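Local atomic coordinates of putative glycoside hydrolase (Parabacteroides distasonis ATCC 8503, PDB entry 3GYC), a protein that probably hydrolyses glycosidic bonds in carbohydrates, as a putative glycoside hydrolase of a cellulase-like family. Residues L196-R200 against S226-L230; W191-L196 against F208-F212. One frame throughout, in Å; residues are numbered along the deposited sequence.

Contact 1 (L196-R200 against S226-L230); sequences LEKMR and SFLDL
Arg-200, on helix 186-200, reaches across to the loop 226-230 and grips it by polar bonds. Its chain runs extended from CG to NE, with CG anti to the carbonyl carbon (chi1 -64°), and this carries the guanidinium out to the carbonyl of Phe-227. There NH2 gives a hydrogen bond to Phe-227 O at 2.7 Å, while NH1 adds a weak one to the same oxygen at 3.1 Å. The acceptor therefore sits at the edge of the guanidinium, close to its plane.

The charged contact uses the same nitrogen. Arg-200 NH2 forms a salt bridge with Asp-229 OD2 at 3.0 Å, and the N-H points fairly straight at the oxygen (162°). The carboxylate is not coplanar with its partner: the two planes are turned 58° apart, and NH2 meets OD2 from above the carboxylate plane. Asp-229 has further partners, since Lys-388 makes a salt bridge to OD1 and the backbone N of Phe-208 bonds to OD2. So many positive and N-H groups probably stabilise its negative charge.

Apolar packing lies one turn back along the helix. CD1 of Leu-196 touches the edge of the Phe-227 ring at CD1, 4.1 Å away, and also reaches Leu-228 CD2 at 4.2 Å. That methyl comes within 3.4 Å of Phe-227 O as well, so it lies beside the polar grip.

The arrangement belongs to a TIM-barrel fold: an outer helix is tied by an arginine to the loop before strand 231-232, the second strand along the chain after the helix.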
loop_
_atom_site.group_PDB
_atom_site.type_symbol
_atom_site.label_atom_id
_atom_site.label_comp_id
_atom_site.label_asym_id
_atom_site.label_seq_id
_atom_site.Cartn_x
_atom_site.Cartn_y
_atom_site.Cartn_z
ATOM N N LEU A 196 0.182 12.784 14.016
ATOM C CA LEU A 196 -1.070 12.134 14.333
ATOM C C LEU A 196 -1.854 12.822 15.453
ATOM O O LEU A 196 -3.085 12.781 15.444
ATOM C CB LEU A 196 -0.877 10.635 14.595
ATOM C CG LEU A 196 -0.249 9.904 13.408
ATOM C CD1 LEU A 196 -0.266 8.426 13.669
ATOM C CD2 LEU A 196 -0.940 10.236 12.076
ATOM N N GLU A 197 -1.169 13.483 16.385
ATOM C CA GLU A 197 -1.872 14.248 17.413
ATOM C C GLU A 197 -2.651 15.374 16.756
ATOM O O GLU A 197 -3.815 15.600 17.083
ATOM C CB GLU A 197 -0.900 14.803 18.461
ATOM C CG GLU A 197 -0.389 13.729 19.395
ATOM C CD GLU A 197 0.715 14.202 20.342
ATOM O OE1 GLU A 197 1.537 15.093 19.971
ATOM O OE2 GLU A 197 0.764 13.645 21.466
ATOM N N LYS A 198 -2.020 16.055 15.808
ATOM C CA LYS A 198 -2.658 17.161 15.106
ATOM C C LYS A 198 -3.890 16.597 14.340
ATOM O O LYS A 198 -4.951 17.212 14.326
ATOM C CB LYS A 198 -1.648 17.851 14.164
ATOM C CG LYS A 198 -1.616 19.403 14.223
HETATM N N MSE A 199 -3.759 15.419 13.729
HETATM C CA MSE A 199 -4.882 14.827 12.960
HETATM C C MSE A 199 -6.088 14.563 13.851
HETATM O O MSE A 199 -7.221 14.918 13.517
HETATM C CB MSE A 199 -4.465 13.516 12.303
HETATM C CG MSE A 199 -3.315 13.613 11.290
HETATM SE SE MSE A 199 -3.633 14.871 9.883
HETATM C CE MSE A 199 -5.271 14.062 9.151
ATOM N N ARG A 200 -5.821 13.973 15.009
ATOM C CA ARG A 200 -6.874 13.587 15.946
ATOM C C ARG A 200 -7.601 14.734 16.646
ATOM O O ARG A 200 -8.684 14.523 17.207
ATOM C CB ARG A 200 -6.331 12.573 16.935
ATOM C CG ARG A 200 -5.928 11.302 16.232
ATOM C CD ARG A 200 -5.478 10.206 17.177
ATOM N NE ARG A 200 -5.078 9.006 16.436
ATOM C CZ ARG A 200 -3.864 8.470 16.404
ATOM N NH1 ARG A 200 -2.873 8.978 17.091
ATOM N NH2 ARG A 200 -3.648 7.394 15.671
ATOM N N SER A 226 2.313 3.049 19.988
ATOM C CA SER A 226 0.926 2.881 20.353
ATOM C C SER A 226 0.042 3.899 19.651
ATOM O O SER A 226 -1.145 3.662 19.515
ATOM C CB SER A 226 0.741 2.987 21.875
ATOM O OG SER A 226 1.112 4.265 22.367
ATOM N N PHE A 227 0.633 5.020 19.224
ATOM C CA PHE A 227 -0.061 6.086 18.481
ATOM C C PHE A 227 -0.514 5.678 17.066
ATOM O O PHE A 227 -1.155 6.477 16.369
ATOM C CB PHE A 227 0.827 7.353 18.394
ATOM C CG PHE A 227 2.210 7.102 17.835
ATOM C CD1 PHE A 227 2.422 7.024 16.480
ATOM C CD2 PHE A 227 3.292 6.947 18.679
ATOM C CE1 PHE A 227 3.703 6.769 15.953
ATOM C CE2 PHE A 227 4.575 6.696 18.172
ATOM C CZ PHE A 227 4.778 6.619 16.795
ATOM N N LEU A 228 -0.123 4.485 16.614
ATOM C CA LEU A 228 -0.588 3.946 15.334
ATOM C C LEU A 228 -1.875 3.172 15.611
ATOM O O LEU A 228 -1.929 2.381 16.549
ATOM C CB LEU A 228 0.444 3.010 14.737
ATOM C CG LEU A 228 1.803 3.641 14.420
ATOM C CD1 LEU A 228 2.825 2.584 14.013
ATOM C CD2 LEU A 228 1.662 4.716 13.363
ATOM N N ASP A 229 -2.911 3.417 14.822
ATOM C CA ASP A 229 -4.223 2.749 15.011
ATOM C C ASP A 229 -4.267 1.357 14.356
ATOM O O ASP A 229 -5.144 0.541 14.656
ATOM C CB ASP A 229 -5.346 3.623 14.437
ATOM C CG ASP A 229 -5.586 4.914 15.243
ATOM O OD1 ASP A 229 -5.369 4.885 16.496
ATOM O OD2 ASP A 229 -6.030 5.970 14.653
ATOM N N LEU A 230 -3.368 1.145 13.395
ATOM C CA LEU A 230 -3.219 -0.102 12.661
ATOM C C LEU A 230 -1.816 -0.173 12.063
ATOM O O LEU A 230 -1.099 0.825 12.029
ATOM C CB LEU A 230 -4.241 -0.224 11.534
ATOM C CG LEU A 230 -4.279 0.839 10.453
ATOM C CD1 LEU A 230 -4.466 0.263 9.034
ATOM C CD2 LEU A 230 -5.347 1.910 10.753
#

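Contact 2 (W191-L196 against F208-F212)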
loop_
_atom_site.group_PDB
_atom_site.type_symbol
_atom_site.label_atom_id
_atom_site.label_comp_id
_atom_site.label_asym_id
_atom_site.label_seq_id
_atom_site.Cartn_x
_atom_site.Cartn_y
_atom_site.Cartn_z
ATOM N N TRP A 191 8.249 12.549 15.053
ATOM C CA TRP A 191 7.549 13.157 13.941
ATOM C C TRP A 191 6.164 12.546 13.784
ATOM O O TRP A 191 5.162 13.255 13.694
ATOM C CB TRP A 191 8.349 12.908 12.658
ATOM C CG TRP A 191 7.680 13.364 11.422
ATOM C CD1 TRP A 191 6.574 12.830 10.852
ATOM C CD2 TRP A 191 8.107 14.420 10.561
ATOM N NE1 TRP A 191 6.260 13.503 9.716
ATOM C CE2 TRP A 191 7.184 14.489 9.508
ATOM C CE3 TRP A 191 9.176 15.322 10.588
ATOM C CZ2 TRP A 191 7.307 15.406 8.458
ATOM C CZ3 TRP A 191 9.297 16.249 9.551
ATOM C CH2 TRP A 191 8.362 16.286 8.504
HETATM N N MSE A 192 6.118 11.223 13.677
HETATM C CA MSE A 192 4.859 10.522 13.504
HETATM C C MSE A 192 3.898 10.883 14.628
HETATM O O MSE A 192 2.766 11.272 14.369
HETATM C CB MSE A 192 5.059 9.005 13.443
HETATM C CG MSE A 192 5.781 8.537 12.196
HETATM SE SE MSE A 192 5.713 6.621 11.986
HETATM C CE MSE A 192 6.892 6.087 13.420
ATOM N N LYS A 193 4.380 10.833 15.865
ATOM C CA LYS A 193 3.522 11.091 17.014
ATOM C C LYS A 193 2.914 12.500 16.935
ATOM O O LYS A 193 1.698 12.647 17.042
ATOM C CB LYS A 193 4.282 10.873 18.330
ATOM C CG LYS A 193 3.372 10.792 19.551
ATOM N N THR A 194 3.745 13.517 16.697
ATOM C CA THR A 194 3.250 14.901 16.569
ATOM C C THR A 194 2.235 15.091 15.440
ATOM O O THR A 194 1.248 15.833 15.618
ATOM C CB THR A 194 4.401 15.901 16.332
ATOM O OG1 THR A 194 5.258 15.905 17.478
ATOM C CG2 THR A 194 3.870 17.316 16.094
ATOM N N SER A 195 2.463 14.436 14.289
ATOM C CA SER A 195 1.540 14.586 13.151
ATOM C C SER A 195 0.191 13.984 13.452
ATOM O O SER A 195 -0.827 14.613 13.200
ATOM C CB SER A 195 2.109 14.012 11.857
ATOM O OG SER A 195 2.485 12.661 12.003
ATOM N N LEU A 196 0.182 12.784 14.016
ATOM C CA LEU A 196 -1.070 12.134 14.333
ATOM C C LEU A 196 -1.854 12.822 15.453
ATOM O O LEU A 196 -3.085 12.781 15.444
ATOM C CB LEU A 196 -0.877 10.635 14.595
ATOM C CG LEU A 196 -0.249 9.904 13.408
ATOM C CD1 LEU A 196 -0.266 8.426 13.669
ATOM C CD2 LEU A 196 -0.940 10.236 12.076
ATOM N N PHE A 208 -5.553 6.289 11.875
ATOM C CA PHE A 208 -4.351 6.882 11.290
ATOM C C PHE A 208 -3.135 6.024 11.531
ATOM O O PHE A 208 -2.994 5.396 12.579
ATOM C CB PHE A 208 -4.073 8.253 11.897
ATOM C CG PHE A 208 -5.076 9.314 11.502
ATOM C CD1 PHE A 208 -5.083 9.831 10.206
ATOM C CD2 PHE A 208 -5.959 9.824 12.419
ATOM C CE1 PHE A 208 -5.988 10.824 9.825
ATOM C CE2 PHE A 208 -6.872 10.798 12.047
ATOM C CZ PHE A 208 -6.887 11.283 10.729
ATOM N N LEU A 209 -2.222 6.047 10.571
ATOM C CA LEU A 209 -0.969 5.308 10.662
ATOM C C LEU A 209 0.048 5.858 9.674
ATOM O O LEU A 209 -0.243 6.805 8.961
ATOM C CB LEU A 209 -1.217 3.840 10.276
ATOM C CG LEU A 209 -1.460 3.583 8.779
ATOM C CD1 LEU A 209 -0.953 2.209 8.400
ATOM C CD2 LEU A 209 -2.935 3.827 8.418
ATOM N N TYR A 210 1.243 5.255 9.678
ATOM C CA TYR A 210 2.245 5.409 8.638
ATOM C C TYR A 210 2.584 3.966 8.254
ATOM O O TYR A 210 2.655 3.096 9.144
ATOM C CB TYR A 210 3.501 6.098 9.106
ATOM C CG TYR A 210 3.473 7.605 9.268
ATOM C CD1 TYR A 210 2.752 8.213 10.272
ATOM C CD2 TYR A 210 4.283 8.418 8.469
ATOM C CE1 TYR A 210 2.792 9.607 10.466
ATOM C CE2 TYR A 210 4.326 9.791 8.647
ATOM C CZ TYR A 210 3.590 10.381 9.644
ATOM O OH TYR A 210 3.634 11.735 9.811
ATOM N N SER A 211 2.762 3.684 6.958
ATOM C CA SER A 211 3.042 2.318 6.509
ATOM C C SER A 211 4.545 2.069 6.382
ATOM O O SER A 211 5.305 2.956 6.016
ATOM C CB SER A 211 2.336 1.994 5.193
ATOM O OG SER A 211 2.738 2.823 4.122
ATOM N N PHE A 212 4.933 0.837 6.692
ATOM C CA PHE A 212 6.308 0.421 6.737
ATOM C C PHE A 212 6.644 -0.838 5.909
ATOM O O PHE A 212 5.778 -1.682 5.656
ATOM C CB PHE A 212 6.684 0.123 8.183
ATOM C CG PHE A 212 6.326 1.213 9.177
ATOM C CD1 PHE A 212 6.548 2.550 8.903
ATOM C CD2 PHE A 212 5.867 0.865 10.443
ATOM C CE1 PHE A 212 6.241 3.519 9.817
ATOM C CE2 PHE A 212 5.572 1.829 11.380
ATOM C CZ PHE A 212 5.761 3.164 11.064
#
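Tyr-210 projects from just beyond strand 208-209 onto helix 186-200, a helix-on-strand contact in the wall of the TIM barrel. From CB outward, the side chain first meets selenomethionine Met-192, whose SE lies 3.7 Å from Tyr-210 CB. The ring comes next: Met-192 CG stands over the centre of one face, a CH-pi contact 3.6 Å from the centroid and only 11° off the normal. SE sits obliquely to the same ring, and its Met-aromatic contacts continue to the edge of Phe-212, where SE is 3.6 Å from CZ. Tyr-210 CD1 and CE1 are the ring atoms closest to Met-192 CG; CE1 also meets Leu-196 CD2, the methyl that packs against Phe-208 CB at 3.7 Å.

At the tip, the hydroxyl lies at the edge of the Trp-191 indole and takes a weak, bent bond from NE1 (3.2 Å, 122°). Trp-162 meets the Tyr-210 ring edge-to-face from outside the two segments. The hydroxyl's own proton goes to Ser-195: Tyr-210 OH donates to OG at 2.6 Å. Ser-195 OG stands between its own backbone N and carbonyl carbon (chi1 55°), from where it donates to Met-192 O, 2.8 Å away.

Overall arrangement
Both contacts use helix 186-200 and share Leu-196, and their centres are about 6 Å apart. In chain order come 191-196, 196-200, 208-212 and 226-230, so the pairings cross: the helix meets first the stretch around strand 208-209 and, at its far end, the loop before strand 231-232. These two strands stand at opposite ends of the counted eight-stranded parallel sheet, and backbone bonds between Phe-208 and Asp-229, and between Phe-212 and Glu-232, bring them together as the closed barrel requires. Phe-227 CE1 packs on Met-192 CB (3.6 Å), joining the contacts directly. The helix thus packs beside the seam where the barrel closes, with helix 384-390 also touching the 226-230 loop.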